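PDB 5MQR: beta-L-arabinobiosidase from Bacteroides thetaiotaomicron, which probably hydrolyses glycosidic bonds of plant pectin, acting as a beta-L-arabinobiosidase and perhaps also as an exo-sialidase. Local coordinates for residues K302-Q314 with Y321-P333. Numbering follows the deposited sequence.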
ATOM      1  N   LYS A 302      -2.678  26.941  -0.553  1.00 29.57           N
ATOM      2  CA  LYS A 302      -1.646  27.001  -1.586  1.00 30.68           C
ATOM      3  C   LYS A 302      -1.582  25.670  -2.305  1.00 28.28           C
ATOM      4  O   LYS A 302      -1.687  24.603  -1.680  1.00 27.79           O
ATOM      5  CB  LYS A 302      -0.272  27.397  -1.006  1.00 33.50           C
ATOM      6  CG  LYS A 302      -0.258  28.860  -0.587  1.00 37.42           C
ATOM      7  CD  LYS A 302       1.101  29.397  -0.154  1.00 40.89           C
ATOM      8  CE  LYS A 302       0.970  30.903   0.160  1.00 44.43           C
ATOM      9  NZ  LYS A 302       2.301  31.597   0.266  1.00 46.36           N
ATOM     10  N   GLY A 303      -1.485  25.747  -3.621  1.00 26.25           N
ATOM     11  CA  GLY A 303      -1.371  24.568  -4.457  1.00 25.85           C
ATOM     12  C   GLY A 303      -2.679  23.903  -4.886  1.00 25.38           C
ATOM     13  O   GLY A 303      -2.696  23.190  -5.912  1.00 25.26           O
ATOM     14  N   PHE A 304      -3.748  24.090  -4.112  1.00 24.33           N
ATOM     15  CA  PHE A 304      -5.050  23.530  -4.459  1.00 23.93           C
ATOM     16  C   PHE A 304      -5.603  24.235  -5.701  1.00 24.48           C
ATOM     17  O   PHE A 304      -5.579  25.468  -5.817  1.00 24.96           O
ATOM     18  CB  PHE A 304      -6.068  23.640  -3.298  1.00 23.25           C
ATOM     19  CG  PHE A 304      -6.019  22.501  -2.337  1.00 22.28           C
ATOM     20  CD1 PHE A 304      -5.184  22.540  -1.223  1.00 22.44           C
ATOM     21  CD2 PHE A 304      -6.812  21.382  -2.535  1.00 22.16           C
ATOM     22  CE1 PHE A 304      -5.118  21.467  -0.338  1.00 21.61           C
ATOM     23  CE2 PHE A 304      -6.776  20.320  -1.639  1.00 21.64           C
ATOM     24  CZ  PHE A 304      -5.917  20.362  -0.544  1.00 21.60           C
ATOM     25  N   VAL A 305      -6.063  23.423  -6.642  1.00 24.26           N
ATOM     26  CA  VAL A 305      -6.830  23.905  -7.775  1.00 24.02           C
ATOM     27  C   VAL A 305      -8.289  23.636  -7.417  1.00 24.13           C
ATOM     28  O   VAL A 305      -8.692  22.493  -7.245  1.00 23.31           O
ATOM     29  CB  VAL A 305      -6.389  23.198  -9.081  1.00 23.48           C
ATOM     30  CG1 VAL A 305      -7.099  23.788 -10.297  1.00 23.23           C
ATOM     31  CG2 VAL A 305      -4.871  23.320  -9.214  1.00 23.07           C
ATOM     32  N   ASN A 306      -9.057  24.712  -7.291  1.00 24.71           N
ATOM     33  CA  ASN A 306     -10.419  24.664  -6.833  1.00 25.33           C
ATOM     34  C   ASN A 306     -11.010  26.015  -7.129  1.00 26.39           C
ATOM     35  O   ASN A 306     -10.314  27.037  -7.187  1.00 26.28           O
ATOM     36  CB  ASN A 306     -10.504  24.354  -5.323  1.00 25.23           C
ATOM     37  CG  ASN A 306     -11.919  24.012  -4.854  1.00 25.49           C
ATOM     38  OD1 ASN A 306     -12.419  24.599  -3.894  1.00 25.94           O
ATOM     39  ND2 ASN A 306     -12.576  23.079  -5.541  1.00 25.25           N
ATOM     40  N   SER A 307     -12.315  26.015  -7.319  1.00 28.08           N
ATOM     41  CA  SER A 307     -13.009  27.226  -7.697  1.00 29.79           C
ATOM     42  C   SER A 307     -14.270  27.329  -6.843  1.00 30.50           C
ATOM     43  O   SER A 307     -14.171  27.360  -5.622  1.00 30.50           O
ATOM     44  CB  SER A 307     -13.253  27.198  -9.214  1.00 29.87           C
ATOM     45  OG  SER A 307     -14.031  28.290  -9.635  1.00 31.64           O
ATOM     46  N   ASN A 308     -15.435  27.270  -7.478  1.00 31.84           N
ATOM     47  CA  ASN A 308     -16.667  27.742  -6.923  1.00 33.44           C
ATOM     48  C   ASN A 308     -17.624  26.649  -6.469  1.00 31.19           C
ATOM     49  O   ASN A 308     -18.694  26.951  -5.973  1.00 31.02           O
ATOM     50  CB  ASN A 308     -17.372  28.557  -8.011  1.00 37.52           C
ATOM     51  CG  ASN A 308     -17.972  29.806  -7.457  1.00 42.00           C
ATOM     52  OD1 ASN A 308     -17.274  30.577  -6.803  1.00 47.65           O
ATOM     53  ND2 ASN A 308     -19.273  30.014  -7.678  1.00 45.01           N
ATOM     54  N   ALA A 309     -17.264  25.389  -6.657  1.00 28.98           N
ATOM     55  CA  ALA A 309     -18.215  24.298  -6.497  1.00 27.98           C
ATOM     56  C   ALA A 309     -18.067  23.505  -5.172  1.00 26.66           C
ATOM     57  O   ALA A 309     -18.483  22.337  -5.111  1.00 25.66           O
ATOM     58  CB  ALA A 309     -18.109  23.377  -7.702  1.00 27.63           C
ATOM     59  N   LYS A 310     -17.525  24.169  -4.139  1.00 25.46           N
ATOM     60  CA  LYS A 310     -17.192  23.606  -2.802  1.00 25.21           C
ATOM     61  C   LYS A 310     -16.011  22.612  -2.752  1.00 24.39           C
ATOM     62  O   LYS A 310     -15.729  21.875  -3.701  1.00 23.88           O
ATOM     63  CB  LYS A 310     -18.371  22.905  -2.118  1.00 25.69           C
ATOM     64  CG  LYS A 310     -19.617  23.719  -1.878  1.00 26.24           C
ATOM     65  CD  LYS A 310     -20.642  22.878  -1.119  1.00 26.32           C
ATOM     66  CE  LYS A 310     -21.917  23.677  -0.840  1.00 26.84           C
ATOM     67  NZ  LYS A 310     -22.937  22.919  -0.063  1.00 26.71           N
ATOM     68  N   ILE A 311     -15.362  22.589  -1.594  1.00 23.89           N
ATOM     69  CA  ILE A 311     -14.373  21.579  -1.255  1.00 22.91           C
ATOM     70  C   ILE A 311     -14.771  21.004   0.117  1.00 22.48           C
ATOM     71  O   ILE A 311     -15.190  21.737   1.026  1.00 22.95           O
ATOM     72  CB  ILE A 311     -12.950  22.166  -1.265  1.00 23.24           C
ATOM     73  CG1 ILE A 311     -11.931  21.145  -0.717  1.00 23.86           C
ATOM     74  CG2 ILE A 311     -12.876  23.464  -0.472  1.00 23.47           C
ATOM     75  CD1 ILE A 311     -10.480  21.440  -1.103  1.00 24.03           C
ATOM     76  N   TRP A 312     -14.702  19.689   0.231  1.00 21.27           N
ATOM     77  CA  TRP A 312     -15.028  18.997   1.448  1.00 21.20           C
ATOM     78  C   TRP A 312     -13.777  18.357   1.991  1.00 21.28           C
ATOM     79  O   TRP A 312     -13.106  17.623   1.279  1.00 21.20           O
ATOM     80  CB  TRP A 312     -16.014  17.884   1.156  1.00 20.68           C
ATOM     81  CG  TRP A 312     -16.236  16.995   2.325  1.00 20.46           C
ATOM     82  CD1 TRP A 312     -15.770  15.731   2.489  1.00 20.01           C
ATOM     83  CD2 TRP A 312     -16.934  17.328   3.519  1.00 20.86           C
ATOM     84  NE1 TRP A 312     -16.163  15.238   3.691  1.00 20.26           N
ATOM     85  CE2 TRP A 312     -16.880  16.198   4.355  1.00 21.04           C
ATOM     86  CE3 TRP A 312     -17.622  18.469   3.960  1.00 21.21           C
ATOM     87  CZ2 TRP A 312     -17.491  16.169   5.628  1.00 21.34           C
ATOM     88  CZ3 TRP A 312     -18.231  18.441   5.210  1.00 21.79           C
ATOM     89  CH2 TRP A 312     -18.172  17.289   6.026  1.00 21.49           C
ATOM     90  N   GLY A 313     -13.499  18.598   3.253  1.00 21.97           N
ATOM     91  CA  GLY A 313     -12.383  17.958   3.938  1.00 23.19           C
ATOM     92  C   GLY A 313     -12.855  17.260   5.203  1.00 23.65           C
ATOM     93  O   GLY A 313     -13.714  17.769   5.897  1.00 24.69           O
ATOM     94  N   GLN A 314     -12.270  16.114   5.512  1.00 24.08           N
ATOM     95  CA  GLN A 314     -12.554  15.425   6.757  1.00 24.86           C
ATOM     96  C   GLN A 314     -11.426  14.513   7.187  1.00 25.76           C
ATOM     97  O   GLN A 314     -10.603  14.098   6.371  1.00 25.11           O
ATOM     98  CB  GLN A 314     -13.840  14.596   6.649  1.00 24.50           C
ATOM     99  CG  GLN A 314     -13.783  13.362   5.746  1.00 24.09           C
ATOM    100  CD  GLN A 314     -15.090  12.566   5.809  1.00 24.63           C
ATOM    101  OE1 GLN A 314     -16.077  12.875   5.122  1.00 24.04           O
ATOM    102  NE2 GLN A 314     -15.107  11.554   6.667  1.00 24.82           N
ATOM    103  N   TYR A 321      -6.516  11.981   6.591  1.00 23.73           N
ATOM    104  CA  TYR A 321      -7.380  13.035   6.145  1.00 23.17           C
ATOM    105  C   TYR A 321      -7.541  12.973   4.620  1.00 22.19           C
ATOM    106  O   TYR A 321      -6.680  12.421   3.922  1.00 21.29           O
ATOM    107  CB  TYR A 321      -6.804  14.367   6.616  1.00 23.46           C
ATOM    108  CG  TYR A 321      -6.816  14.521   8.135  1.00 24.08           C
ATOM    109  CD1 TYR A 321      -5.778  14.008   8.928  1.00 24.31           C
ATOM    110  CD2 TYR A 321      -7.845  15.181   8.769  1.00 24.24           C
ATOM    111  CE1 TYR A 321      -5.775  14.161  10.317  1.00 24.52           C
ATOM    112  CE2 TYR A 321      -7.859  15.330  10.142  1.00 25.22           C
ATOM    113  CZ  TYR A 321      -6.815  14.813  10.914  1.00 25.37           C
ATOM    114  OH  TYR A 321      -6.851  14.973  12.272  1.00 25.84           O
ATOM    115  N   ALA A 322      -8.666  13.503   4.136  1.00 21.24           N
ATOM    116  CA  ALA A 322      -8.982  13.562   2.720  1.00 21.01           C
ATOM    117  C   ALA A 322      -9.782  14.826   2.389  1.00 21.17           C
ATOM    118  O   ALA A 322     -10.613  15.285   3.181  1.00 20.74           O
ATOM    119  CB  ALA A 322      -9.760  12.333   2.276  1.00 20.77           C
ATOM    120  N   THR A 323      -9.508  15.378   1.203  1.00 21.11           N
ATOM    121  CA  THR A 323     -10.329  16.436   0.618  1.00 21.66           C
ATOM    122  C   THR A 323     -10.950  15.900  -0.657  1.00 21.72           C
ATOM    123  O   THR A 323     -10.313  15.123  -1.361  1.00 22.40           O
ATOM    124  CB  THR A 323      -9.520  17.704   0.321  1.00 21.37           C
ATOM    125  OG1 THR A 323      -8.223  17.335  -0.165  1.00 21.53           O
ATOM    126  CG2 THR A 323      -9.370  18.507   1.552  1.00 21.68           C
ATOM    127  N   VAL A 324     -12.198  16.285  -0.917  1.00 21.99           N
ATOM    128  CA  VAL A 324     -12.925  15.920  -2.134  1.00 21.71           C
ATOM    129  C   VAL A 324     -13.444  17.206  -2.748  1.00 21.61           C
ATOM    130  O   VAL A 324     -14.008  18.047  -2.059  1.00 21.89           O
ATOM    131  CB  VAL A 324     -14.068  14.930  -1.829  1.00 22.18           C
ATOM    132  CG1 VAL A 324     -14.836  14.557  -3.088  1.00 22.01           C
ATOM    133  CG2 VAL A 324     -13.475  13.669  -1.192  1.00 22.41           C
ATOM    134  N   TYR A 325     -13.185  17.379  -4.037  1.00 21.21           N
ATOM    135  CA  TYR A 325     -13.383  18.657  -4.705  1.00 20.72           C
ATOM    136  C   TYR A 325     -13.226  18.530  -6.202  1.00 20.23           C
ATOM    137  O   TYR A 325     -12.689  17.547  -6.687  1.00 19.55           O
ATOM    138  CB  TYR A 325     -12.397  19.712  -4.194  1.00 21.08           C
ATOM    139  CG  TYR A 325     -10.907  19.411  -4.357  1.00 20.65           C
ATOM    140  CD1 TYR A 325     -10.275  18.430  -3.590  1.00 20.80           C
ATOM    141  CD2 TYR A 325     -10.120  20.135  -5.240  1.00 20.76           C
ATOM    142  CE1 TYR A 325      -8.902  18.175  -3.709  1.00 20.66           C
ATOM    143  CE2 TYR A 325      -8.752  19.880  -5.370  1.00 20.82           C
ATOM    144  CZ  TYR A 325      -8.150  18.901  -4.598  1.00 20.50           C
ATOM    145  OH  TYR A 325      -6.828  18.635  -4.739  1.00 20.14           O
ATOM    146  N   ASN A 326     -13.683  19.557  -6.915  1.00 20.43           N
ATOM    147  CA  ASN A 326     -13.378  19.743  -8.338  1.00 20.75           C
ATOM    148  C   ASN A 326     -12.000  20.419  -8.407  1.00 20.50           C
ATOM    149  O   ASN A 326     -11.890  21.560  -7.999  1.00 20.52           O
ATOM    150  CB  ASN A 326     -14.436  20.611  -9.043  1.00 21.14           C
ATOM    151  CG  ASN A 326     -15.851  20.031  -8.923  1.00 21.65           C
ATOM    152  OD1 ASN A 326     -16.694  20.531  -8.135  1.00 22.59           O
ATOM    153  ND2 ASN A 326     -16.125  18.977  -9.701  1.00 21.03           N
ATOM    154  N   PRO A 327     -10.967  19.715  -8.926  1.00 20.46           N
ATOM    155  CA  PRO A 327      -9.600  20.219  -9.015  1.00 20.82           C
ATOM    156  C   PRO A 327      -9.427  21.095 -10.267  1.00 21.62           C
ATOM    157  O   PRO A 327      -8.537  20.872 -11.093  1.00 21.43           O
ATOM    158  CB  PRO A 327      -8.782  18.927  -9.091  1.00 20.31           C
ATOM    159  CG  PRO A 327      -9.645  18.046  -9.930  1.00 20.18           C
ATOM    160  CD  PRO A 327     -11.057  18.365  -9.533  1.00 20.06           C
ATOM    161  N   SER A 328     -10.295  22.089 -10.409  1.00 22.49           N
ATOM    162  CA  SER A 328     -10.517  22.696 -11.697  1.00 22.98           C
ATOM    163  C   SER A 328     -11.360  23.940 -11.587  1.00 23.14           C
ATOM    164  O   SER A 328     -12.073  24.133 -10.591  1.00 22.60           O
ATOM    165  CB  SER A 328     -11.215  21.679 -12.614  1.00 23.20           C
ATOM    166  OG  SER A 328     -11.401  22.217 -13.915  1.00 24.02           O
ATOM    167  N   GLU A 329     -11.266  24.779 -12.617  1.00 23.79           N
ATOM    168  CA  GLU A 329     -12.170  25.936 -12.776  1.00 24.58           C
ATOM    169  C   GLU A 329     -13.523  25.527 -13.415  1.00 24.45           C
ATOM    170  O   GLU A 329     -14.469  26.305 -13.428  1.00 24.37           O
ATOM    171  CB  GLU A 329     -11.496  27.056 -13.573  1.00 25.40           C
ATOM    172  CG  GLU A 329     -10.337  27.711 -12.817  1.00 26.18           C
ATOM    173  CD  GLU A 329     -10.785  28.478 -11.567  1.00 26.82           C
ATOM    174  OE1 GLU A 329     -11.834  29.162 -11.638  1.00 27.64           O
ATOM    175  OE2 GLU A 329     -10.118  28.379 -10.503  1.00 26.89           O
ATOM    176  N   PHE A 330     -13.590  24.297 -13.916  1.00 23.83           N
ATOM    177  CA  PHE A 330     -14.822  23.681 -14.396  1.00 24.13           C
ATOM    178  C   PHE A 330     -15.266  22.711 -13.317  1.00 24.04           C
ATOM    179  O   PHE A 330     -14.443  22.269 -12.499  1.00 23.96           O
ATOM    180  CB  PHE A 330     -14.564  22.944 -15.703  1.00 24.04           C
ATOM    181  CG  PHE A 330     -14.012  23.829 -16.790  1.00 24.55           C
ATOM    182  CD1 PHE A 330     -12.648  24.082 -16.876  1.00 24.36           C
ATOM    183  CD2 PHE A 330     -14.857  24.410 -17.720  1.00 25.00           C
ATOM    184  CE1 PHE A 330     -12.132  24.892 -17.870  1.00 24.83           C
ATOM    185  CE2 PHE A 330     -14.356  25.245 -18.715  1.00 25.71           C
ATOM    186  CZ  PHE A 330     -12.983  25.488 -18.790  1.00 25.80           C
ATOM    187  N   ARG A 331     -16.548  22.364 -13.298  1.00 23.49           N
ATOM    188  CA  ARG A 331     -17.043  21.463 -12.268  1.00 23.22           C
ATOM    189  C   ARG A 331     -16.884  20.005 -12.650  1.00 22.18           C
ATOM    190  O   ARG A 331     -17.817  19.233 -12.563  1.00 22.80           O
ATOM    191  CB  ARG A 331     -18.475  21.835 -11.877  1.00 23.87           C
ATOM    192  CG  ARG A 331     -18.556  23.286 -11.458  1.00 24.83           C
ATOM    193  CD  ARG A 331     -19.895  23.642 -10.859  1.00 26.26           C
ATOM    194  NE  ARG A 331     -19.945  25.057 -10.494  1.00 27.45           N
ATOM    195  CZ  ARG A 331     -20.730  25.596  -9.557  1.00 28.23           C
ATOM    196  NH1 ARG A 331     -21.598  24.863  -8.859  1.00 28.74           N
ATOM    197  NH2 ARG A 331     -20.642  26.902  -9.309  1.00 29.09           N
ATOM    198  N   TRP A 332     -15.668  19.617 -13.015  1.00 21.71           N
ATOM    199  CA  TRP A 332     -15.325  18.214 -13.249  1.00 20.77           C
ATOM    200  C   TRP A 332     -13.804  18.028 -13.274  1.00 20.23           C
ATOM    201  O   TRP A 332     -13.100  18.981 -13.495  1.00 19.91           O
ATOM    202  CB  TRP A 332     -15.893  17.748 -14.583  1.00 20.67           C
ATOM    203  CG  TRP A 332     -15.270  18.360 -15.821  1.00 20.61           C
ATOM    204  CD1 TRP A 332     -14.092  18.001 -16.413  1.00 20.73           C
ATOM    205  CD2 TRP A 332     -15.823  19.393 -16.637  1.00 20.90           C
ATOM    206  NE1 TRP A 332     -13.880  18.743 -17.559  1.00 20.64           N
ATOM    207  CE2 TRP A 332     -14.920  19.618 -17.707  1.00 21.07           C
ATOM    208  CE3 TRP A 332     -16.998  20.151 -16.576  1.00 21.12           C
ATOM    209  CZ2 TRP A 332     -15.154  20.584 -18.703  1.00 21.38           C
ATOM    210  CZ3 TRP A 332     -17.238  21.111 -17.585  1.00 21.35           C
ATOM    211  CH2 TRP A 332     -16.326  21.309 -18.629  1.00 21.60           C
ATOM    212  N   PRO A 333     -13.291  16.832 -13.025  1.00 20.08           N
ATOM    213  CA  PRO A 333     -14.009  15.746 -12.351  1.00 19.94           C
ATOM    214  C   PRO A 333     -14.192  16.052 -10.875  1.00 19.63           C
ATOM    215  O   PRO A 333     -13.867  17.145 -10.417  1.00 18.93           O
ATOM    216  CB  PRO A 333     -13.057  14.570 -12.507  1.00 19.76           C
ATOM    217  CG  PRO A 333     -11.701  15.232 -12.430  1.00 20.08           C
ATOM    218  CD  PRO A 333     -11.838  16.593 -13.046  1.00 20.07           C
TER
HETATM  219  O   HOH W   1      -5.554  20.414  -6.621  1.00 21.23           O
HETATM  220  O   HOH W   2     -15.334  21.838  -6.200  1.00 22.76           O
HETATM  221  O   HOH W   3     -10.751  29.884  -8.198  1.00 37.89           O
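The aromatic packing centres on Y325, whose ring I311 and F304 both meet from the same side. I311 runs alongside it and sets CD1 over the face, 4.2 Å from the ring centroid, a CH-pi contact. F304 comes in obliquely, CD2 lying 3.5 Å from Y325 CZ and the two planes inclined at 58°. V305 O sits at the Y325 ring edge, in plane, 3.2 Å from CE2. Wedging CG between its own backbone N and carbonyl carbon (chi1 59°) brings the Y325 ring beside I311 and across F304 at about a right angle; its OH reaches S337 and a water that also takes the N-H of V305. With an alanine in place of Y325, I311 CD1 and F304 would probably lose the ring they lean on, and that water and S337 the phenol.

Backbone bonds pair W312 with V324 and Q314 with A322, both ways, making 311-315 and 321-325 the first two strands of a four-stranded antiparallel sheet, consistent with a blade of a BNR-repeat beta-propeller. On one face of this hairpin, W312 NE1 donates in its ring plane to a lone pair of Q314 OE1, 2.8 Å away.

Polar contacts tie the loops beyond. N306 ND2 gives a 3.0 Å bond to N326 O, and a water links the same amide to K310 O and to N326 N and OD1; N326 ND2 bonds to P369 O. S307 OG meets E329 OE1 from above the carboxylate plane at 3.1 Å, while another water joins E329 OE2 to N306 O. A309 CB lies over one face of the R331 guanidinium, 3.5 Å above its plane and toward the rim; that group bonds to Q370 and the phosphotyrosine at position 371.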